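Local coordinates for protein V-type ATP synthase alpha chain (Nanoarchaeum equitans Kin4-M, PDB 5BN3) that is a subunit A of the V-type ATP synthase family and binds ADP with residues of its P-loop and C-terminal domains, at residues His413-Tyr419 with Arg485-Gln491; Asp492-Asp498 with Arg545-Leu549. One frame throughout, in Å; residues are numbered along the deposited sequence.

Contacts 1 and 2 show how residues from the nucleotide-binding and C-terminal domains meet around one ADP. They follow one another along the chain, their centres 14 Å apart, and both touch ADP. Residues 485-491 run directly into 492-498, so the end of helix 472-489 and the loop after it supply one segment to each contact. Half of the eight touching residues in contact 1 are buried, against two of eight in contact 2. The chemistry differs accordingly: one backbone hydrogen bond, a CH-pi contact, apolar packing and two bridging waters in the first, carboxylates, a salt bridge and a side-chain amide in the second. R545 joins the two, its NE probably hydrogen-bonded to E486 O.

Contact 1 of 2, residues His413-Tyr419 with Arg485-Gln491; sequences HYPAINY and REGFLQQ. With ADP (adenosine-5'-diphosphate), chain C.
The backbone carbonyl of Y414 receives the amide of Q491, with Q491 N 2.8 Å from Y414 O. This bond is nearly straight, 168° at the hydrogen, and uses a lone pair in the carbonyl plane. It joins loop 413-419 of the nucleotide-binding domain to the end of helix 472-489 of the C-terminal domain, and together they form part of the ADP pocket. Beside this bond, Q490 CG sits over the face of the H413 imidazole, a CH-pi contact 3.6 Å from the ring centroid. The H413 ring is carried across to Q490 because its CG is anti to the backbone N (chi1 173°). On the helix itself, L489 CD1 packs on Y419 CD2 at 3.7 Å, and R485 CD comes 3.4 Å from Y419 OH. One water links H413 ND1 to R485 NH1, another donates to both P415 O and L489 O. The Y414-P415 peptide is cis. The adenine meets both segments: ADP N9 lies 3.6 Å above the Y414 ring plane and ADP N6 donates to Q491 O at 3.0 Å. R485 NH2 forms a salt bridge with E455. L452 of helix 441-458 touches Y419, R485 and L489, while L408 of helix 406-410 packs on H413.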
ATOM      1  N   HIS A 413      25.277   2.196  19.748  1.00 33.26           N
ATOM      2  CA  HIS A 413      25.460   0.873  20.327  1.00 34.90           C
ATOM      3  C   HIS A 413      25.850  -0.081  19.197  1.00 33.56           C
ATOM      4  O   HIS A 413      24.992  -0.531  18.431  1.00 34.19           O
ATOM      5  CB  HIS A 413      24.149   0.441  20.995  1.00 35.06           C
ATOM      6  CG  HIS A 413      24.129  -0.974  21.484  1.00 45.41           C
ATOM      7  ND1 HIS A 413      23.830  -1.301  22.795  1.00 37.63           N
ATOM      8  CD2 HIS A 413      24.305  -2.154  20.843  1.00 39.82           C
ATOM      9  CE1 HIS A 413      23.853  -2.606  22.938  1.00 50.82           C
ATOM     10  NE2 HIS A 413      24.141  -3.155  21.768  1.00 46.16           N
ATOM     11  N   TYR A 414      27.145  -0.373  19.087  1.00 30.76           N
ATOM     12  CA  TYR A 414      27.650  -1.276  18.055  1.00 37.51           C
ATOM     13  C   TYR A 414      28.362  -2.473  18.682  1.00 34.51           C
ATOM     14  O   TYR A 414      29.078  -2.315  19.670  1.00 35.28           O
ATOM     15  CB  TYR A 414      28.629  -0.563  17.119  1.00 34.29           C
ATOM     16  CG  TYR A 414      28.142   0.720  16.487  1.00 39.93           C
ATOM     17  CD1 TYR A 414      27.150   0.715  15.514  1.00 33.43           C
ATOM     18  CD2 TYR A 414      28.713   1.933  16.831  1.00 39.58           C
ATOM     19  CE1 TYR A 414      26.722   1.897  14.924  1.00 31.19           C
ATOM     20  CE2 TYR A 414      28.295   3.112  16.251  1.00 45.30           C
ATOM     21  CZ  TYR A 414      27.302   3.088  15.300  1.00 41.80           C
ATOM     22  OH  TYR A 414      26.890   4.267  14.724  1.00 39.76           O
ATOM     23  N   PRO A 415      28.171  -3.677  18.117  1.00 33.60           N
ATOM     24  CA  PRO A 415      27.273  -4.013  17.001  1.00 38.44           C
ATOM     25  C   PRO A 415      25.806  -3.802  17.356  1.00 39.02           C
ATOM     26  O   PRO A 415      25.378  -4.162  18.454  1.00 39.98           O
ATOM     27  CB  PRO A 415      27.531  -5.508  16.784  1.00 35.46           C
ATOM     28  CG  PRO A 415      28.902  -5.742  17.342  1.00 40.16           C
ATOM     29  CD  PRO A 415      28.990  -4.831  18.526  1.00 35.33           C
ATOM     30  N   ALA A 416      25.050  -3.218  16.434  1.00 33.57           N
ATOM     31  CA  ALA A 416      23.640  -2.922  16.677  1.00 35.58           C
ATOM     32  C   ALA A 416      22.742  -4.146  16.511  1.00 35.25           C
ATOM     33  O   ALA A 416      21.684  -4.065  15.887  1.00 36.68           O
ATOM     34  CB  ALA A 416      23.177  -1.800  15.768  1.00 32.54           C
ATOM     35  N   ILE A 417      23.155  -5.271  17.089  1.00 33.58           N
ATOM     36  CA  ILE A 417      22.384  -6.508  17.006  1.00 31.87           C
ATOM     37  C   ILE A 417      21.128  -6.444  17.879  1.00 44.29           C
ATOM     38  O   ILE A 417      21.218  -6.229  19.089  1.00 34.08           O
ATOM     39  CB  ILE A 417      23.232  -7.722  17.442  1.00 33.49           C
ATOM     40  CG1 ILE A 417      24.384  -7.961  16.460  1.00 38.05           C
ATOM     41  CG2 ILE A 417      22.370  -8.968  17.547  1.00 33.26           C
ATOM     42  CD1 ILE A 417      23.945  -8.532  15.120  1.00 40.03           C
ATOM     43  N   ASN A 418      19.964  -6.625  17.260  1.00 31.40           N
ATOM     44  CA  ASN A 418      18.705  -6.749  17.992  1.00 40.20           C
ATOM     45  C   ASN A 418      18.645  -8.113  18.675  1.00 39.49           C
ATOM     46  O   ASN A 418      18.373  -9.126  18.030  1.00 37.39           O
ATOM     47  CB  ASN A 418      17.522  -6.567  17.030  1.00 43.19           C
ATOM     48  CG  ASN A 418      16.176  -6.512  17.739  1.00 35.96           C
ATOM     49  OD1 ASN A 418      15.915  -7.265  18.678  1.00 40.07           O
ATOM     50  ND2 ASN A 418      15.308  -5.617  17.280  1.00 41.18           N
ATOM     51  N   TYR A 419      18.889  -8.131  19.984  1.00 32.21           N
ATOM     52  CA  TYR A 419      18.992  -9.377  20.741  1.00 32.79           C
ATOM     53  C   TYR A 419      17.648 -10.032  21.060  1.00 36.80           C
ATOM     54  O   TYR A 419      17.602 -11.084  21.700  1.00 45.24           O
ATOM     55  CB  TYR A 419      19.788  -9.147  22.032  1.00 40.52           C
ATOM     56  CG  TYR A 419      19.413  -7.882  22.771  1.00 37.57           C
ATOM     57  CD1 TYR A 419      18.265  -7.822  23.545  1.00 44.58           C
ATOM     58  CD2 TYR A 419      20.221  -6.757  22.707  1.00 33.85           C
ATOM     59  CE1 TYR A 419      17.924  -6.675  24.223  1.00 43.34           C
ATOM     60  CE2 TYR A 419      19.888  -5.603  23.383  1.00 39.63           C
ATOM     61  CZ  TYR A 419      18.738  -5.571  24.140  1.00 37.75           C
ATOM     62  OH  TYR A 419      18.392  -4.428  24.819  1.00 49.11           O
ATOM     63  N   ARG A 485      24.660  -4.766  28.152  1.00 39.22           N
ATOM     64  CA  ARG A 485      24.673  -4.001  26.908  1.00 38.43           C
ATOM     65  C   ARG A 485      25.966  -3.210  26.717  1.00 50.17           C
ATOM     66  O   ARG A 485      26.601  -3.301  25.667  1.00 38.31           O
ATOM     67  CB  ARG A 485      23.459  -3.068  26.831  1.00 37.34           C
ATOM     68  CG  ARG A 485      22.145  -3.780  26.522  1.00 35.94           C
ATOM     69  CD  ARG A 485      20.979  -2.805  26.375  1.00 46.24           C
ATOM     70  NE  ARG A 485      20.541  -2.248  27.654  1.00 47.23           N
ATOM     71  CZ  ARG A 485      20.876  -1.043  28.101  1.00 49.19           C
ATOM     72  NH1 ARG A 485      21.653  -0.255  27.371  1.00 45.26           N
ATOM     73  NH2 ARG A 485      20.431  -0.620  29.275  1.00 49.36           N
ATOM     74  N   GLU A 486      26.362  -2.445  27.731  1.00 37.68           N
ATOM     75  CA  GLU A 486      27.523  -1.560  27.613  1.00 45.25           C
ATOM     76  C   GLU A 486      28.862  -2.253  27.860  1.00 49.15           C
ATOM     77  O   GLU A 486      29.902  -1.769  27.416  1.00 51.55           O
ATOM     78  CB  GLU A 486      27.382  -0.349  28.550  1.00 46.34           C
ATOM     79  CG  GLU A 486      26.252   0.607  28.184  1.00 59.25           C
ATOM     80  CD  GLU A 486      26.182   1.816  29.105  1.00 76.04           C
ATOM     81  OE1 GLU A 486      27.011   1.912  30.035  1.00 88.74           O
ATOM     82  OE2 GLU A 486      25.296   2.671  28.897  1.00 87.84           O
ATOM     83  N   GLY A 487      28.840  -3.379  28.567  1.00 42.35           N
ATOM     84  CA  GLY A 487      30.071  -4.059  28.930  1.00 41.42           C
ATOM     85  C   GLY A 487      30.341  -5.360  28.198  1.00 50.72           C
ATOM     86  O   GLY A 487      31.475  -5.839  28.189  1.00 43.68           O
ATOM     87  N   PHE A 488      29.312  -5.932  27.578  1.00 38.67           N
ATOM     88  CA  PHE A 488      29.455  -7.223  26.910  1.00 38.47           C
ATOM     89  C   PHE A 488      29.034  -7.198  25.438  1.00 45.27           C
ATOM     90  O   PHE A 488      29.810  -7.573  24.557  1.00 37.66           O
ATOM     91  CB  PHE A 488      28.668  -8.296  27.665  1.00 38.24           C
ATOM     92  CG  PHE A 488      28.854  -9.679  27.119  1.00 44.99           C
ATOM     93  CD1 PHE A 488      30.026 -10.376  27.356  1.00 40.04           C
ATOM     94  CD2 PHE A 488      27.853 -10.286  26.374  1.00 42.51           C
ATOM     95  CE1 PHE A 488      30.203 -11.651  26.856  1.00 38.17           C
ATOM     96  CE2 PHE A 488      28.024 -11.561  25.872  1.00 44.60           C
ATOM     97  CZ  PHE A 488      29.201 -12.245  26.112  1.00 39.83           C
ATOM     98  N   LEU A 489      27.803  -6.769  25.178  1.00 36.22           N
ATOM     99  CA  LEU A 489      27.263  -6.770  23.820  1.00 46.43           C
ATOM    100  C   LEU A 489      27.974  -5.758  22.924  1.00 39.60           C
ATOM    101  O   LEU A 489      28.363  -6.081  21.799  1.00 38.93           O
ATOM    102  CB  LEU A 489      25.755  -6.504  23.836  1.00 40.45           C
ATOM    103  CG  LEU A 489      24.916  -7.551  24.569  1.00 38.04           C
ATOM    104  CD1 LEU A 489      23.437  -7.203  24.521  1.00 34.42           C
ATOM    105  CD2 LEU A 489      25.154  -8.914  23.962  1.00 41.99           C
ATOM    106  N   GLN A 490      28.149  -4.539  23.424  1.00 33.97           N
ATOM    107  CA  GLN A 490      28.864  -3.511  22.676  1.00 40.33           C
ATOM    108  C   GLN A 490      30.332  -3.882  22.512  1.00 48.46           C
ATOM    109  O   GLN A 490      30.962  -4.402  23.438  1.00 38.63           O
ATOM    110  CB  GLN A 490      28.734  -2.146  23.361  1.00 39.91           C
ATOM    111  CG  GLN A 490      27.373  -1.486  23.182  1.00 37.23           C
ATOM    112  CD  GLN A 490      27.285  -0.129  23.856  1.00 39.88           C
ATOM    113  OE1 GLN A 490      28.301   0.520  24.108  1.00 45.68           O
ATOM    114  NE2 GLN A 490      26.065   0.305  24.154  1.00 37.54           N
ATOM    115  N   GLN A 491      30.868  -3.613  21.327  1.00 37.75           N
ATOM    116  CA  GLN A 491      32.258  -3.929  21.024  1.00 36.00           C
ATOM    117  C   GLN A 491      32.797  -2.955  19.980  1.00 40.69           C
ATOM    118  O   GLN A 491      32.314  -2.914  18.845  1.00 34.06           O
ATOM    119  CB  GLN A 491      32.385  -5.378  20.541  1.00 34.95           C
ATOM    120  CG  GLN A 491      33.821  -5.860  20.377  1.00 36.96           C
ATOM    121  CD  GLN A 491      33.926  -7.366  20.235  1.00 42.33           C
ATOM    122  OE1 GLN A 491      32.981  -8.101  20.531  1.00 38.34           O
ATOM    123  NE2 GLN A 491      35.083  -7.835  19.780  1.00 35.93           N
TER
HETATM  124  PB  ADP C 601      26.218  -0.168   6.803  1.00 30.00           P
HETATM  125  O1B ADP C 601      25.167  -0.991   7.499  1.00 28.44           O
HETATM  126  O2B ADP C 601      27.255  -0.969   6.066  1.00 25.84           O
HETATM  127  O3B ADP C 601      25.652   0.994   6.027  1.00 29.94           O
HETATM  128  PA  ADP C 601      28.600   0.546   8.254  1.00 31.29           P
HETATM  129  O1A ADP C 601      29.129  -0.845   8.447  1.00 33.38           O
HETATM  130  O2A ADP C 601      29.204   1.436   7.199  1.00 31.11           O
HETATM  131  O3A ADP C 601      26.999   0.493   8.054  1.00 29.81           O
HETATM  132  O5' ADP C 601      28.698   1.304   9.671  1.00 32.13           O
HETATM  133  C5' ADP C 601      28.084   2.581   9.837  1.00 33.85           C
HETATM  134  C4' ADP C 601      28.818   3.379  10.909  1.00 37.18           C
HETATM  135  O4' ADP C 601      28.744   2.704  12.171  1.00 36.24           O
HETATM  136  C3' ADP C 601      30.283   3.519  10.536  1.00 41.57           C
HETATM  137  O3' ADP C 601      30.648   4.902  10.561  1.00 46.11           O
HETATM  138  C2' ADP C 601      31.033   2.745  11.598  1.00 46.56           C
HETATM  139  O2' ADP C 601      32.192   3.453  12.039  1.00 68.69           O
HETATM  140  C1' ADP C 601      30.047   2.568  12.740  1.00 33.82           C
HETATM  141  N9  ADP C 601      30.212   1.221  13.338  1.00 38.00           N
HETATM  142  C8  ADP C 601      29.583   0.097  12.951  1.00 35.07           C
HETATM  143  N7  ADP C 601      29.967  -0.961  13.709  1.00 32.95           N
HETATM  144  C5  ADP C 601      30.861  -0.512  14.610  1.00 39.51           C
HETATM  145  C6  ADP C 601      31.656  -1.105  15.710  1.00 33.84           C
HETATM  146  N6  ADP C 601      31.568  -2.427  16.010  1.00 35.37           N
HETATM  147  N1  ADP C 601      32.468  -0.274  16.404  1.00 36.50           N
HETATM  148  C2  ADP C 601      32.562   1.039  16.117  1.00 44.31           C
HETATM  149  N3  ADP C 601      31.871   1.641  15.134  1.00 40.99           N
HETATM  150  C4  ADP C 601      31.017   0.929  14.361  1.00 40.18           C
HETATM  151  O   HOH W   1      22.361   0.053  24.665  1.00 45.72           O
HETATM  152  O   HOH W   2      25.905  -6.301  19.998  1.00 38.21           O

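Contact 2 of 2, residues Asp492-Asp498 with Arg545-Leu549; sequences DAFDEND and RYKSL. With ADP (adenosine-5'-diphosphate), chain C.
D498 and R545 form a salt bridge at the loop 492-498, which opens with a type I beta turn from D492 to D495, its first residue also making an Asx turn as D492 OD1 takes the amide of F494. This loop joins helices 472-489 and 503-523 of the C-terminal domain and brings the pocket residues D492, A493 and F494 to ADP. R545 NH1 meets D498 OD2 at 2.7 Å, nearly along the C-O axis of the carboxylate and close to the guanidinium plane, although the two flat groups are inclined at 47°. The same oxygen also accepts from D492 N, which comes to it from the opposite face of the carboxylate. One atom thus ties both ends of the loop to the 545-549 segment. Its second oxygen, OD1, has a salt bridge to R205. R545 reaches this place with CG set between its backbone N and carbonyl carbon (chi1 58°). Y546 CE2 lies 3.6 Å above one face of the R545 guanidinium, displaced toward the rim of that group.

The Y546 ring turns its edge to two carboxylates, each standing almost perpendicular to it. D495 OD1 comes within 3.6 Å of Y546 CD1, and D492 OD2 within 3.8 Å of Y546 OH. D495 OD2 accepts from the amides of N497 and D498, the latter on its anti lone pair. A493 N donates to ADP N1 at 3.0 Å. F494 CE2 approaches the ribose O2' at 3.4 Å, and F494 CD2 sits over ADP C2, 3.7 Å away, on the face opposite Y414. On the side of the loop away from the nucleotide, N497 ND2 donates to Y546 O at 3.1 Å, approaching from 40° above the carbonyl plane.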
ATOM      1  N   ASP A 492      33.792  -2.165  20.376  1.00 37.14           N
ATOM      2  CA  ASP A 492      34.357  -1.131  19.512  1.00 36.53           C
ATOM      3  C   ASP A 492      35.313  -1.746  18.491  1.00 39.84           C
ATOM      4  O   ASP A 492      36.393  -2.223  18.842  1.00 41.96           O
ATOM      5  CB  ASP A 492      35.089  -0.082  20.356  1.00 35.97           C
ATOM      6  CG  ASP A 492      35.394   1.190  19.585  1.00 55.20           C
ATOM      7  OD1 ASP A 492      35.354   1.173  18.336  1.00 48.47           O
ATOM      8  OD2 ASP A 492      35.683   2.216  20.234  1.00 51.58           O
ATOM      9  N   ALA A 493      34.912  -1.723  17.224  1.00 40.93           N
ATOM     10  CA  ALA A 493      35.709  -2.308  16.150  1.00 39.47           C
ATOM     11  C   ALA A 493      36.999  -1.539  15.899  1.00 42.77           C
ATOM     12  O   ALA A 493      37.926  -2.059  15.273  1.00 43.61           O
ATOM     13  CB  ALA A 493      34.893  -2.369  14.881  1.00 36.60           C
ATOM     14  N   PHE A 494      37.051  -0.300  16.374  1.00 39.16           N
ATOM     15  CA  PHE A 494      38.192   0.565  16.097  1.00 52.60           C
ATOM     16  C   PHE A 494      38.948   0.971  17.360  1.00 66.19           C
ATOM     17  O   PHE A 494      39.619   2.003  17.392  1.00 63.92           O
ATOM     18  CB  PHE A 494      37.741   1.785  15.290  1.00 49.42           C
ATOM     19  CG  PHE A 494      36.913   1.426  14.089  1.00 59.16           C
ATOM     20  CD1 PHE A 494      37.472   0.716  13.037  1.00 49.14           C
ATOM     21  CD2 PHE A 494      35.575   1.780  14.018  1.00 59.61           C
ATOM     22  CE1 PHE A 494      36.714   0.371  11.932  1.00 60.77           C
ATOM     23  CE2 PHE A 494      34.809   1.440  12.914  1.00 49.57           C
ATOM     24  CZ  PHE A 494      35.381   0.734  11.869  1.00 55.73           C
ATOM     25  N   ASP A 495      38.832   0.147  18.396  1.00 45.98           N
ATOM     26  CA  ASP A 495      39.694   0.262  19.564  1.00 49.25           C
ATOM     27  C   ASP A 495      40.683  -0.894  19.531  1.00 48.73           C
ATOM     28  O   ASP A 495      40.298  -2.034  19.270  1.00 43.34           O
ATOM     29  CB  ASP A 495      38.881   0.226  20.859  1.00 49.64           C
ATOM     30  CG  ASP A 495      39.751   0.366  22.095  1.00 53.12           C
ATOM     31  OD1 ASP A 495      40.043   1.515  22.492  1.00 56.11           O
ATOM     32  OD2 ASP A 495      40.147  -0.669  22.672  1.00 49.63           O
ATOM     33  N   GLU A 496      41.954  -0.596  19.787  1.00 42.85           N
ATOM     34  CA  GLU A 496      43.027  -1.582  19.670  1.00 46.46           C
ATOM     35  C   GLU A 496      42.832  -2.790  20.587  1.00 41.14           C
ATOM     36  O   GLU A 496      43.238  -3.905  20.255  1.00 48.36           O
ATOM     37  CB  GLU A 496      44.375  -0.914  19.956  1.00 55.29           C
ATOM     38  CG  GLU A 496      45.589  -1.732  19.545  1.00 78.84           C
ATOM     39  CD  GLU A 496      46.896  -1.005  19.803  1.00106.62           C
ATOM     40  OE1 GLU A 496      46.899  -0.049  20.610  1.00 91.93           O
ATOM     41  OE2 GLU A 496      47.919  -1.386  19.196  1.00103.37           O
ATOM     42  N   ASN A 497      42.204  -2.566  21.737  1.00 41.18           N
ATOM     43  CA  ASN A 497      42.010  -3.632  22.715  1.00 45.91           C
ATOM     44  C   ASN A 497      40.676  -4.370  22.583  1.00 48.49           C
ATOM     45  O   ASN A 497      40.592  -5.557  22.887  1.00 43.55           O
ATOM     46  CB  ASN A 497      42.162  -3.083  24.138  1.00 52.41           C
ATOM     47  CG  ASN A 497      43.593  -2.704  24.471  1.00 61.49           C
ATOM     48  OD1 ASN A 497      44.541  -3.331  23.996  1.00 49.74           O
ATOM     49  ND2 ASN A 497      43.757  -1.675  25.294  1.00 49.64           N
ATOM     50  N   ASP A 498      39.637  -3.672  22.134  1.00 44.92           N
ATOM     51  CA  ASP A 498      38.296  -4.258  22.104  1.00 43.87           C
ATOM     52  C   ASP A 498      37.914  -4.873  20.756  1.00 40.71           C
ATOM     53  O   ASP A 498      36.992  -5.687  20.688  1.00 42.14           O
ATOM     54  CB  ASP A 498      37.253  -3.219  22.529  1.00 40.04           C
ATOM     55  CG  ASP A 498      35.942  -3.849  22.961  1.00 43.58           C
ATOM     56  OD1 ASP A 498      35.941  -5.034  23.355  1.00 43.10           O
ATOM     57  OD2 ASP A 498      34.907  -3.152  22.922  1.00 46.15           O
ATOM     58  N   ARG A 545      36.326  -4.167  28.847  1.00 48.62           N
ATOM     59  CA  ARG A 545      36.578  -4.543  27.454  1.00 53.07           C
ATOM     60  C   ARG A 545      37.591  -3.643  26.748  1.00 43.43           C
ATOM     61  O   ARG A 545      38.187  -4.039  25.745  1.00 49.98           O
ATOM     62  CB  ARG A 545      35.265  -4.595  26.658  1.00 37.71           C
ATOM     63  CG  ARG A 545      34.465  -3.291  26.644  1.00 41.65           C
ATOM     64  CD  ARG A 545      33.148  -3.455  25.888  1.00 47.05           C
ATOM     65  NE  ARG A 545      32.320  -2.251  25.927  1.00 39.52           N
ATOM     66  CZ  ARG A 545      32.266  -1.344  24.956  1.00 41.52           C
ATOM     67  NH1 ARG A 545      32.991  -1.502  23.858  1.00 44.24           N
ATOM     68  NH2 ARG A 545      31.485  -0.282  25.082  1.00 41.59           N
ATOM     69  N   TYR A 546      37.792  -2.442  27.279  1.00 42.91           N
ATOM     70  CA  TYR A 546      38.749  -1.506  26.700  1.00 42.00           C
ATOM     71  C   TYR A 546      40.180  -1.737  27.181  1.00 57.65           C
ATOM     72  O   TYR A 546      41.092  -0.999  26.804  1.00 49.71           O
ATOM     73  CB  TYR A 546      38.332  -0.066  27.003  1.00 46.99           C
ATOM     74  CG  TYR A 546      37.218   0.438  26.121  1.00 55.71           C
ATOM     75  CD1 TYR A 546      37.449   0.726  24.785  1.00 48.63           C
ATOM     76  CD2 TYR A 546      35.942   0.636  26.624  1.00 52.47           C
ATOM     77  CE1 TYR A 546      36.440   1.188  23.972  1.00 51.99           C
ATOM     78  CE2 TYR A 546      34.924   1.100  25.817  1.00 63.06           C
ATOM     79  CZ  TYR A 546      35.181   1.374  24.492  1.00 49.63           C
ATOM     80  OH  TYR A 546      34.176   1.836  23.680  1.00 61.17           O
ATOM     81  N   LYS A 547      40.382  -2.757  28.009  1.00 56.13           N
ATOM     82  CA  LYS A 547      41.699  -2.972  28.601  1.00 58.10           C
ATOM     83  C   LYS A 547      42.550  -4.006  27.864  1.00 58.83           C
ATOM     84  O   LYS A 547      42.020  -4.860  27.152  1.00 56.99           O
ATOM     85  CB  LYS A 547      41.578  -3.269  30.101  1.00 54.51           C
ATOM     86  CG  LYS A 547      41.156  -2.028  30.882  1.00 58.85           C
ATOM     87  CD  LYS A 547      41.037  -2.257  32.382  1.00 65.84           C
ATOM     88  CE  LYS A 547      40.745  -0.935  33.090  1.00 72.79           C
ATOM     89  NZ  LYS A 547      40.296  -1.107  34.495  1.00 97.13           N
ATOM     90  N   SER A 548      43.867  -3.900  28.040  1.00 61.31           N
ATOM     91  CA  SER A 548      44.850  -4.653  27.256  1.00 71.45           C
ATOM     92  C   SER A 548      44.561  -6.148  27.165  1.00 76.13           C
ATOM     93  O   SER A 548      44.226  -6.656  26.094  1.00101.44           O
ATOM     94  CB  SER A 548      46.258  -4.438  27.823  1.00 74.03           C
ATOM     95  OG  SER A 548      46.442  -5.148  29.036  1.00 67.74           O
ATOM     96  N   LEU A 549      44.690  -6.820  28.306  1.00 56.43           N
ATOM     97  CA  LEU A 549      44.545  -8.265  28.464  1.00 66.09           C
ATOM     98  C   LEU A 549      45.243  -8.502  29.782  1.00 75.78           C
ATOM     99  O   LEU A 549      44.656  -9.014  30.736  1.00 73.90           O
ATOM    100  CB  LEU A 549      45.276  -9.047  27.368  1.00 74.91           C
ATOM    101  CG  LEU A 549      44.652 -10.360  26.881  1.00 86.48           C
ATOM    102  CD1 LEU A 549      44.133 -11.211  28.033  1.00 89.62           C
ATOM    103  CD2 LEU A 549      43.550 -10.097  25.867  1.00 87.78           C
TER
HETATM  104  PB  ADP C 601      26.218  -0.168   6.803  1.00 30.00           P
HETATM  105  O1B ADP C 601      25.167  -0.991   7.499  1.00 28.44           O
HETATM  106  O2B ADP C 601      27.255  -0.969   6.066  1.00 25.84           O
HETATM  107  O3B ADP C 601      25.652   0.994   6.027  1.00 29.94           O
HETATM  108  PA  ADP C 601      28.600   0.546   8.254  1.00 31.29           P
HETATM  109  O1A ADP C 601      29.129  -0.845   8.447  1.00 33.38           O
HETATM  110  O2A ADP C 601      29.204   1.436   7.199  1.00 31.11           O
HETATM  111  O3A ADP C 601      26.999   0.493   8.054  1.00 29.81           O
HETATM  112  O5' ADP C 601      28.698   1.304   9.671  1.00 32.13           O
HETATM  113  C5' ADP C 601      28.084   2.581   9.837  1.00 33.85           C
HETATM  114  C4' ADP C 601      28.818   3.379  10.909  1.00 37.18           C
HETATM  115  O4' ADP C 601      28.744   2.704  12.171  1.00 36.24           O
HETATM  116  C3' ADP C 601      30.283   3.519  10.536  1.00 41.57           C
HETATM  117  O3' ADP C 601      30.648   4.902  10.561  1.00 46.11           O
HETATM  118  C2' ADP C 601      31.033   2.745  11.598  1.00 46.56           C
HETATM  119  O2' ADP C 601      32.192   3.453  12.039  1.00 68.69           O
HETATM  120  C1' ADP C 601      30.047   2.568  12.740  1.00 33.82           C
HETATM  121  N9  ADP C 601      30.212   1.221  13.338  1.00 38.00           N
HETATM  122  C8  ADP C 601      29.583   0.097  12.951  1.00 35.07           C
HETATM  123  N7  ADP C 601      29.967  -0.961  13.709  1.00 32.95           N
HETATM  124  C5  ADP C 601      30.861  -0.512  14.610  1.00 39.51           C
HETATM  125  C6  ADP C 601      31.656  -1.105  15.710  1.00 33.84           C
HETATM  126  N6  ADP C 601      31.568  -2.427  16.010  1.00 35.37           N
HETATM  127  N1  ADP C 601      32.468  -0.274  16.404  1.00 36.50           N
HETATM  128  C2  ADP C 601      32.562   1.039  16.117  1.00 44.31           C
HETATM  129  N3  ADP C 601      31.871   1.641  15.134  1.00 40.99           N
HETATM  130  C4  ADP C 601      31.017   0.929  14.361  1.00 40.18           C
HETATM  131  O   HOH W   3      41.486   0.910  24.768  1.00 49.94           O